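Local structure of putative glucoamylase (Bacteroides caccae ATCC 43185, 4QT9) at residues M365-D377 with E381-Q395. The protein is a putative glucoamylase with an alpha/alpha toroid fold, and probably hydrolyses glycosidic bonds in a glucan-type carbohydrate. Residues are numbered along the deposited sequence; the frame is centred on the assembly and turned at random.
Sequences MGDKVFGPFGFYD and ETDNWYPQRYLAIDQ
Tyr-390 has CG anti to its own carbonyl carbon (chi1 -59°), and this carries its ring between Phe-373 and Tyr-376. Phe-373 CB lies over one face, 3.7 Å from Tyr-390 CZ. Tyr-376 CD1 lies over the opposite face, 3.4 Å from Tyr-390 CZ, with the two ring planes at 40°. The phenol oxygen ends in the type I turn from Gly-371 to Gly-374. Tyr-390 OH donates to Gly-374 O at 2.8 Å, tilted 32° from the carbonyl plane, and accepts from Phe-373 N at 2.9 Å. Gly-371 N reaches Gly-374 O from the other face of that plane. A phenylalanine in place of Tyr-390 would probably leave Phe-373 N without this acceptor and Gly-374 O without its hydroxyl donor. Gln-388 CA covers a face of the Tyr-376 ring in a CH-pi contact, 3.6 Å from the centroid. Asp-377 N donates a nearly straight hydrogen bond to Arg-389 O at 2.9 Å. Asp-377 OD1 lies 2.4 Å from Asp-394 OD2. Asp-377 OD2 accepts a hydrogen bond from Tyr-320 N. At the far end, Lys-368 lays its chain over the Tyr-386 ring, with CE 3.5 Å from Tyr-386 CE1. The hairpin of strands 370-371 and 374-375 thus packs on strand 389-391, which pairs with strand 50-52 and leads into helix 392-406. Helix 21-37 and strand 318-321 also border the contact.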
HETATM    1  N   MSE A 365       7.349 -14.577  19.673  1.00 29.34           N
HETATM    2  CA  MSE A 365       6.873 -15.894  19.221  1.00 28.79           C
HETATM    3  C   MSE A 365       7.975 -16.667  18.491  1.00 33.51           C
HETATM    4  O   MSE A 365       7.834 -17.868  18.269  1.00 33.57           O
HETATM    5  CB  MSE A 365       5.647 -15.763  18.335  1.00 29.87           C
HETATM    6  CG  MSE A 365       4.375 -15.648  19.114  1.00 35.63           C
HETATM    7 SE   MSE A 365       2.980 -15.121  17.900  0.75 41.20          SE
HETATM    8  CE  MSE A 365       2.401 -16.855  17.300  1.00 39.18           C
ATOM      9  N   GLY A 366       9.051 -15.975  18.128  1.00 30.09           N
ATOM     10  CA  GLY A 366      10.229 -16.584  17.518  1.00 30.52           C
ATOM     11  C   GLY A 366      10.215 -16.749  16.021  1.00 34.07           C
ATOM     12  O   GLY A 366       9.427 -16.108  15.317  1.00 33.26           O
ATOM     13  N   ASP A 367      11.094 -17.628  15.538  1.00 30.87           N
ATOM     14  CA  ASP A 367      11.312 -17.918  14.117  1.00 30.71           C
ATOM     15  C   ASP A 367      10.053 -18.389  13.385  1.00 31.78           C
ATOM     16  O   ASP A 367       9.961 -18.169  12.182  1.00 31.33           O
ATOM     17  CB  ASP A 367      12.435 -18.955  13.930  1.00 33.37           C
ATOM     18  CG  ASP A 367      13.809 -18.510  14.423  1.00 51.60           C
ATOM     19  OD1 ASP A 367      13.964 -17.312  14.785  1.00 52.06           O
ATOM     20  OD2 ASP A 367      14.735 -19.351  14.437  1.00 62.30           O
ATOM     21  N   LYS A 368       9.093 -19.021  14.082  1.00 25.30           N
ATOM     22  CA  LYS A 368       7.877 -19.497  13.424  1.00 23.73           C
ATOM     23  C   LYS A 368       7.071 -18.330  12.770  1.00 28.16           C
ATOM     24  O   LYS A 368       6.359 -18.591  11.800  1.00 26.88           O
ATOM     25  CB  LYS A 368       7.005 -20.336  14.390  1.00 23.19           C
ATOM     26  CG  LYS A 368       6.103 -19.545  15.322  1.00 25.67           C
ATOM     27  CD  LYS A 368       5.708 -20.370  16.518  1.00 20.95           C
ATOM     28  CE  LYS A 368       4.485 -19.835  17.159  1.00 24.91           C
ATOM     29  NZ  LYS A 368       4.213 -20.475  18.451  1.00 35.02           N
ATOM     30  N   VAL A 369       7.194 -17.067  13.265  1.00 26.35           N
ATOM     31  CA  VAL A 369       6.475 -15.920  12.646  1.00 27.17           C
ATOM     32  C   VAL A 369       7.464 -14.830  12.164  1.00 31.90           C
ATOM     33  O   VAL A 369       7.150 -14.128  11.206  1.00 30.11           O
ATOM     34  CB  VAL A 369       5.335 -15.290  13.494  1.00 32.08           C
ATOM     35  CG1 VAL A 369       4.205 -16.283  13.760  1.00 32.18           C
ATOM     36  CG2 VAL A 369       5.859 -14.679  14.788  1.00 32.51           C
ATOM     37  N   PHE A 370       8.651 -14.705  12.805  1.00 30.41           N
ATOM     38  CA  PHE A 370       9.625 -13.695  12.414  1.00 30.43           C
ATOM     39  C   PHE A 370      10.755 -14.354  11.617  1.00 33.41           C
ATOM     40  O   PHE A 370      11.663 -14.943  12.197  1.00 34.02           O
ATOM     41  CB  PHE A 370      10.144 -12.918  13.643  1.00 31.89           C
ATOM     42  CG  PHE A 370      10.966 -11.692  13.295  1.00 32.36           C
ATOM     43  CD1 PHE A 370      10.394 -10.617  12.621  1.00 31.53           C
ATOM     44  CD2 PHE A 370      12.303 -11.602  13.673  1.00 35.37           C
ATOM     45  CE1 PHE A 370      11.142  -9.483  12.316  1.00 32.87           C
ATOM     46  CE2 PHE A 370      13.057 -10.463  13.361  1.00 37.96           C
ATOM     47  CZ  PHE A 370      12.462  -9.407  12.691  1.00 34.49           C
ATOM     48  N   GLY A 371      10.650 -14.300  10.294  1.00 29.20           N
ATOM     49  CA  GLY A 371      11.616 -14.937   9.401  1.00 29.32           C
ATOM     50  C   GLY A 371      12.747 -14.064   8.885  1.00 35.10           C
ATOM     51  O   GLY A 371      12.990 -12.982   9.429  1.00 33.36           O
ATOM     52  N   PRO A 372      13.460 -14.518   7.815  1.00 33.78           N
ATOM     53  CA  PRO A 372      14.610 -13.740   7.311  1.00 34.32           C
ATOM     54  C   PRO A 372      14.261 -12.351   6.765  1.00 35.06           C
ATOM     55  O   PRO A 372      15.058 -11.439   6.956  1.00 33.94           O
ATOM     56  CB  PRO A 372      15.198 -14.630   6.201  1.00 36.81           C
ATOM     57  CG  PRO A 372      14.102 -15.580   5.845  1.00 41.21           C
ATOM     58  CD  PRO A 372      13.324 -15.800   7.095  1.00 35.94           C
ATOM     59  N   PHE A 373      13.082 -12.178   6.120  1.00 31.10           N
ATOM     60  CA  PHE A 373      12.641 -10.895   5.549  1.00 29.52           C
ATOM     61  C   PHE A 373      11.540 -10.210   6.402  1.00 31.60           C
ATOM     62  O   PHE A 373      10.720  -9.458   5.872  1.00 30.69           O
ATOM     63  CB  PHE A 373      12.152 -11.083   4.096  1.00 30.73           C
ATOM     64  CG  PHE A 373      13.190 -11.554   3.100  1.00 32.42           C
ATOM     65  CD1 PHE A 373      14.551 -11.430   3.371  1.00 34.65           C
ATOM     66  CD2 PHE A 373      12.808 -12.083   1.874  1.00 34.21           C
ATOM     67  CE1 PHE A 373      15.505 -11.852   2.453  1.00 36.03           C
ATOM     68  CE2 PHE A 373      13.764 -12.504   0.954  1.00 36.89           C
ATOM     69  CZ  PHE A 373      15.106 -12.385   1.250  1.00 35.63           C
ATOM     70  N   GLY A 374      11.582 -10.449   7.711  1.00 28.33           N
ATOM     71  CA  GLY A 374      10.644  -9.909   8.686  1.00 26.86           C
ATOM     72  C   GLY A 374       9.520 -10.876   9.010  1.00 29.12           C
ATOM     73  O   GLY A 374       9.638 -12.091   8.798  1.00 28.78           O
ATOM     74  N   PHE A 375       8.424 -10.343   9.545  1.00 22.81           N
ATOM     75  CA  PHE A 375       7.268 -11.150   9.893  1.00 21.81           C
ATOM     76  C   PHE A 375       6.652 -11.785   8.672  1.00 24.63           C
ATOM     77  O   PHE A 375       6.488 -11.125   7.644  1.00 22.22           O
ATOM     78  CB  PHE A 375       6.203 -10.306  10.621  1.00 23.53           C
ATOM     79  CG  PHE A 375       6.678  -9.819  11.967  1.00 25.93           C
ATOM     80  CD1 PHE A 375       6.778 -10.695  13.045  1.00 29.35           C
ATOM     81  CD2 PHE A 375       7.100  -8.503  12.138  1.00 27.55           C
ATOM     82  CE1 PHE A 375       7.288 -10.264  14.270  1.00 30.67           C
ATOM     83  CE2 PHE A 375       7.551  -8.059  13.382  1.00 30.84           C
ATOM     84  CZ  PHE A 375       7.626  -8.937  14.444  1.00 29.84           C
ATOM     85  N   TYR A 376       6.305 -13.067   8.796  1.00 22.41           N
ATOM     86  CA  TYR A 376       5.623 -13.806   7.743  1.00 21.56           C
ATOM     87  C   TYR A 376       4.221 -13.223   7.549  1.00 23.96           C
ATOM     88  O   TYR A 376       3.743 -12.443   8.387  1.00 23.13           O
ATOM     89  CB  TYR A 376       5.596 -15.300   8.064  1.00 22.06           C
ATOM     90  CG  TYR A 376       6.967 -15.933   8.013  1.00 25.15           C
ATOM     91  CD1 TYR A 376       7.734 -15.897   6.845  1.00 25.95           C
ATOM     92  CD2 TYR A 376       7.454 -16.674   9.088  1.00 27.47           C
ATOM     93  CE1 TYR A 376       8.976 -16.520   6.776  1.00 26.38           C
ATOM     94  CE2 TYR A 376       8.706 -17.297   9.031  1.00 28.46           C
ATOM     95  CZ  TYR A 376       9.453 -17.225   7.871  1.00 31.28           C
ATOM     96  OH  TYR A 376      10.669 -17.844   7.804  1.00 27.29           O
ATOM     97  N   ASP A 377       3.602 -13.526   6.404  1.00 21.62           N
ATOM     98  CA  ASP A 377       2.335 -12.906   5.969  1.00 20.36           C
ATOM     99  C   ASP A 377       1.135 -13.051   6.939  1.00 22.70           C
ATOM    100  O   ASP A 377       0.415 -12.080   7.214  1.00 20.44           O
ATOM    101  CB  ASP A 377       1.912 -13.491   4.630  1.00 20.98           C
ATOM    102  CG  ASP A 377       0.934 -12.590   3.961  1.00 26.33           C
ATOM    103  OD1 ASP A 377       1.229 -11.386   3.861  1.00 25.45           O
ATOM    104  OD2 ASP A 377      -0.159 -13.073   3.584  1.00 30.15           O
ATOM    105  N   GLU A 381      -2.926 -19.434  15.125  1.00 24.77           N
ATOM    106  CA  GLU A 381      -2.545 -20.197  16.338  1.00 24.98           C
ATOM    107  C   GLU A 381      -3.508 -21.395  16.568  1.00 31.64           C
ATOM    108  O   GLU A 381      -3.085 -22.442  17.066  1.00 29.77           O
ATOM    109  CB  GLU A 381      -2.496 -19.294  17.592  1.00 25.92           C
ATOM    110  CG  GLU A 381      -1.347 -18.294  17.573  1.00 30.57           C
ATOM    111  CD  GLU A 381      -1.110 -17.528  18.862  1.00 49.02           C
ATOM    112  OE1 GLU A 381      -0.797 -18.170  19.887  1.00 44.86           O
ATOM    113  OE2 GLU A 381      -1.166 -16.277  18.830  1.00 48.75           O
ATOM    114  N   THR A 382      -4.794 -21.231  16.183  1.00 29.43           N
ATOM    115  CA  THR A 382      -5.844 -22.255  16.306  1.00 29.48           C
ATOM    116  C   THR A 382      -5.543 -23.468  15.416  1.00 33.20           C
ATOM    117  O   THR A 382      -5.633 -24.594  15.894  1.00 32.84           O
ATOM    118  CB  THR A 382      -7.220 -21.650  15.945  1.00 34.88           C
ATOM    119  OG1 THR A 382      -7.505 -20.559  16.821  1.00 38.16           O
ATOM    120  CG2 THR A 382      -8.340 -22.659  16.014  1.00 32.29           C
ATOM    121  N   ASP A 383      -5.222 -23.231  14.120  1.00 30.25           N
ATOM    122  CA  ASP A 383      -4.955 -24.272  13.127  1.00 29.26           C
ATOM    123  C   ASP A 383      -3.491 -24.728  13.127  1.00 32.14           C
ATOM    124  O   ASP A 383      -3.170 -25.708  12.438  1.00 33.27           O
ATOM    125  CB  ASP A 383      -5.361 -23.788  11.718  1.00 30.53           C
ATOM    126  CG  ASP A 383      -6.879 -23.768  11.480  1.00 51.13           C
ATOM    127  OD1 ASP A 383      -7.498 -24.854  11.474  1.00 55.24           O
ATOM    128  OD2 ASP A 383      -7.437 -22.671  11.245  1.00 56.91           O
ATOM    129  N   ASN A 384      -2.615 -24.066  13.921  1.00 26.18           N
ATOM    130  CA  ASN A 384      -1.161 -24.316  13.989  1.00 25.88           C
ATOM    131  C   ASN A 384      -0.558 -24.202  12.569  1.00 29.34           C
ATOM    132  O   ASN A 384       0.233 -25.034  12.117  1.00 27.88           O
ATOM    133  CB  ASN A 384      -0.831 -25.663  14.690  1.00 23.80           C
ATOM    134  CG  ASN A 384      -1.258 -25.622  16.124  1.00 35.91           C
ATOM    135  OD1 ASN A 384      -2.238 -26.267  16.526  1.00 30.69           O
ATOM    136  ND2 ASN A 384      -0.675 -24.695  16.870  1.00 24.00           N
ATOM    137  N   TRP A 385      -0.998 -23.150  11.866  1.00 25.13           N
ATOM    138  CA  TRP A 385      -0.640 -22.846  10.501  1.00 25.10           C
ATOM    139  C   TRP A 385       0.326 -21.654  10.521  1.00 27.88           C
ATOM    140  O   TRP A 385      -0.083 -20.547  10.835  1.00 25.97           O
ATOM    141  CB  TRP A 385      -1.942 -22.569   9.718  1.00 23.76           C
ATOM    142  CG  TRP A 385      -1.738 -22.111   8.303  1.00 24.94           C
ATOM    143  CD1 TRP A 385      -1.342 -22.870   7.239  1.00 28.46           C
ATOM    144  CD2 TRP A 385      -1.965 -20.790   7.797  1.00 23.47           C
ATOM    145  NE1 TRP A 385      -1.310 -22.096   6.096  1.00 28.52           N
ATOM    146  CE2 TRP A 385      -1.700 -20.818   6.410  1.00 28.29           C
ATOM    147  CE3 TRP A 385      -2.380 -19.577   8.384  1.00 23.68           C
ATOM    148  CZ2 TRP A 385      -1.793 -19.671   5.603  1.00 26.56           C
ATOM    149  CZ3 TRP A 385      -2.485 -18.450   7.585  1.00 24.24           C
ATOM    150  CH2 TRP A 385      -2.175 -18.496   6.217  1.00 24.87           C
ATOM    151  N   TYR A 386       1.612 -21.899  10.267  1.00 26.34           N
ATOM    152  CA  TYR A 386       2.675 -20.871  10.282  1.00 25.95           C
ATOM    153  C   TYR A 386       3.453 -20.863   8.939  1.00 28.89           C
ATOM    154  O   TYR A 386       4.607 -21.299   8.885  1.00 29.77           O
ATOM    155  CB  TYR A 386       3.616 -21.094  11.485  1.00 26.88           C
ATOM    156  CG  TYR A 386       2.909 -20.991  12.822  1.00 27.67           C
ATOM    157  CD1 TYR A 386       2.686 -19.755  13.418  1.00 29.50           C
ATOM    158  CD2 TYR A 386       2.501 -22.134  13.513  1.00 29.87           C
ATOM    159  CE1 TYR A 386       2.012 -19.648  14.640  1.00 31.57           C
ATOM    160  CE2 TYR A 386       1.839 -22.042  14.748  1.00 31.01           C
ATOM    161  CZ  TYR A 386       1.608 -20.794  15.309  1.00 36.57           C
ATOM    162  OH  TYR A 386       0.999 -20.664  16.530  1.00 38.55           O
ATOM    163  N   PRO A 387       2.827 -20.365   7.844  1.00 23.90           N
ATOM    164  CA  PRO A 387       3.516 -20.370   6.547  1.00 24.23           C
ATOM    165  C   PRO A 387       4.753 -19.476   6.517  1.00 26.06           C
ATOM    166  O   PRO A 387       4.755 -18.370   7.041  1.00 25.60           O
ATOM    167  CB  PRO A 387       2.449 -19.859   5.565  1.00 25.23           C
ATOM    168  CG  PRO A 387       1.521 -19.051   6.413  1.00 30.57           C
ATOM    169  CD  PRO A 387       1.469 -19.797   7.722  1.00 25.85           C
ATOM    170  N   GLN A 388       5.806 -19.969   5.912  1.00 21.21           N
ATOM    171  CA  GLN A 388       7.036 -19.211   5.796  1.00 21.00           C
ATOM    172  C   GLN A 388       6.978 -18.503   4.444  1.00 25.90           C
ATOM    173  O   GLN A 388       7.739 -18.804   3.521  1.00 25.55           O
ATOM    174  CB  GLN A 388       8.243 -20.137   5.988  1.00 21.41           C
ATOM    175  CG  GLN A 388       8.159 -20.897   7.321  1.00 17.91           C
ATOM    176  CD  GLN A 388       9.483 -21.426   7.773  1.00 40.27           C
ATOM    177  OE1 GLN A 388      10.325 -21.847   6.969  1.00 33.50           O
ATOM    178  NE2 GLN A 388       9.668 -21.478   9.090  1.00 36.01           N
ATOM    179  N   ARG A 389       5.974 -17.592   4.315  1.00 23.39           N
ATOM    180  CA  ARG A 389       5.669 -16.887   3.069  1.00 22.63           C
ATOM    181  C   ARG A 389       5.459 -15.418   3.307  1.00 24.71           C
ATOM    182  O   ARG A 389       5.019 -14.997   4.381  1.00 22.00           O
ATOM    183  CB  ARG A 389       4.422 -17.501   2.387  1.00 22.01           C
ATOM    184  CG  ARG A 389       4.668 -18.957   1.934  1.00 24.22           C
ATOM    185  CD  ARG A 389       3.430 -19.704   1.519  1.00 27.13           C
ATOM    186  NE  ARG A 389       3.804 -20.964   0.879  1.00 39.20           N
ATOM    187  CZ  ARG A 389       2.997 -21.716   0.133  1.00 50.86           C
ATOM    188  NH1 ARG A 389       1.730 -21.362  -0.053  1.00 39.27           N
ATOM    189  NH2 ARG A 389       3.452 -22.826  -0.436  1.00 29.96           N
ATOM    190  N   TYR A 390       5.838 -14.635   2.299  1.00 22.51           N
ATOM    191  CA  TYR A 390       5.698 -13.189   2.267  1.00 21.78           C
ATOM    192  C   TYR A 390       4.958 -12.721   1.048  1.00 25.98           C
ATOM    193  O   TYR A 390       4.997 -13.386   0.012  1.00 24.59           O
ATOM    194  CB  TYR A 390       7.065 -12.519   2.234  1.00 22.48           C
ATOM    195  CG  TYR A 390       7.954 -12.848   3.406  1.00 25.31           C
ATOM    196  CD1 TYR A 390       7.806 -12.188   4.625  1.00 27.45           C
ATOM    197  CD2 TYR A 390       8.982 -13.775   3.283  1.00 25.31           C
ATOM    198  CE1 TYR A 390       8.658 -12.451   5.693  1.00 28.40           C
ATOM    199  CE2 TYR A 390       9.838 -14.047   4.350  1.00 26.95           C
ATOM    200  CZ  TYR A 390       9.680 -13.368   5.549  1.00 31.60           C
ATOM    201  OH  TYR A 390      10.538 -13.587   6.592  1.00 31.08           O
ATOM    202  N   LEU A 391       4.328 -11.530   1.159  1.00 21.73           N
ATOM    203  CA  LEU A 391       3.701 -10.794   0.060  1.00 21.10           C
ATOM    204  C   LEU A 391       4.226  -9.385   0.099  1.00 24.19           C
ATOM    205  O   LEU A 391       4.199  -8.767   1.173  1.00 24.77           O
ATOM    206  CB  LEU A 391       2.154 -10.774   0.143  1.00 20.97           C
ATOM    207  CG  LEU A 391       1.424 -12.097  -0.011  1.00 24.32           C
ATOM    208  CD1 LEU A 391      -0.037 -11.913   0.345  1.00 24.86           C
ATOM    209  CD2 LEU A 391       1.557 -12.632  -1.441  1.00 19.60           C
ATOM    210  N   ALA A 392       4.674  -8.855  -1.053  1.00 18.29           N
ATOM    211  CA  ALA A 392       5.151  -7.474  -1.179  1.00 18.87           C
ATOM    212  C   ALA A 392       4.178  -6.452  -0.578  1.00 23.04           C
ATOM    213  O   ALA A 392       4.622  -5.571   0.157  1.00 22.45           O
ATOM    214  CB  ALA A 392       5.405  -7.125  -2.662  1.00 18.45           C
ATOM    215  N   ILE A 393       2.871  -6.582  -0.860  1.00 20.97           N
ATOM    216  CA  ILE A 393       1.838  -5.628  -0.376  1.00 20.75           C
ATOM    217  C   ILE A 393       1.629  -5.697   1.153  1.00 27.02           C
ATOM    218  O   ILE A 393       1.025  -4.796   1.720  1.00 28.50           O
ATOM    219  CB  ILE A 393       0.482  -5.746  -1.143  1.00 23.12           C
ATOM    220  CG1 ILE A 393      -0.181  -7.134  -1.004  1.00 22.05           C
ATOM    221  CG2 ILE A 393       0.633  -5.316  -2.631  1.00 23.84           C
ATOM    222  CD1 ILE A 393      -1.595  -7.224  -1.670  1.00 20.31           C
ATOM    223  N   ASP A 394       2.088  -6.754   1.816  1.00 22.80           N
ATOM    224  CA  ASP A 394       1.942  -6.815   3.264  1.00 22.70           C
ATOM    225  C   ASP A 394       3.265  -6.362   3.935  1.00 27.02           C
ATOM    226  O   ASP A 394       3.214  -5.625   4.912  1.00 25.93           O
ATOM    227  CB  ASP A 394       1.438  -8.203   3.730  1.00 24.50           C
ATOM    228  CG  ASP A 394      -0.017  -8.506   3.290  1.00 35.00           C
ATOM    229  OD1 ASP A 394      -0.719  -7.575   2.861  1.00 37.60           O
ATOM    230  OD2 ASP A 394      -0.440  -9.681   3.355  1.00 37.49           O
ATOM    231  N   GLN A 395       4.443  -6.681   3.333  1.00 23.91           N
ATOM    232  CA  GLN A 395       5.755  -6.259   3.848  1.00 21.90           C
ATOM    233  C   GLN A 395       6.009  -4.761   3.651  1.00 24.89           C
ATOM    234  O   GLN A 395       6.577  -4.113   4.524  1.00 24.48           O
ATOM    235  CB  GLN A 395       6.889  -7.073   3.202  1.00 21.67           C
ATOM    236  CG  GLN A 395       6.823  -8.555   3.580  1.00 22.44           C
ATOM    237  CD  GLN A 395       6.636  -8.777   5.065  1.00 45.42           C
ATOM    238  OE1 GLN A 395       5.529  -9.134   5.531  1.00 42.40           O
ATOM    239  NE2 GLN A 395       7.703  -8.566   5.835  1.00 38.14           N
TER
HETATM  240  O   HOH W   1       3.866 -17.711   9.821  1.00 22.30           O
HETATM  241  O   HOH W   2       6.902 -20.757  10.297  1.00 22.42           O
HETATM  242  O   HOH W   3       1.999 -19.487  19.794  1.00 60.35           O
HETATM  243  O   HOH W   4       7.942  -7.297   8.666  1.00 21.96           O
HETATM  244  O   HOH W   5       3.794 -10.990   3.689  1.00 13.88           O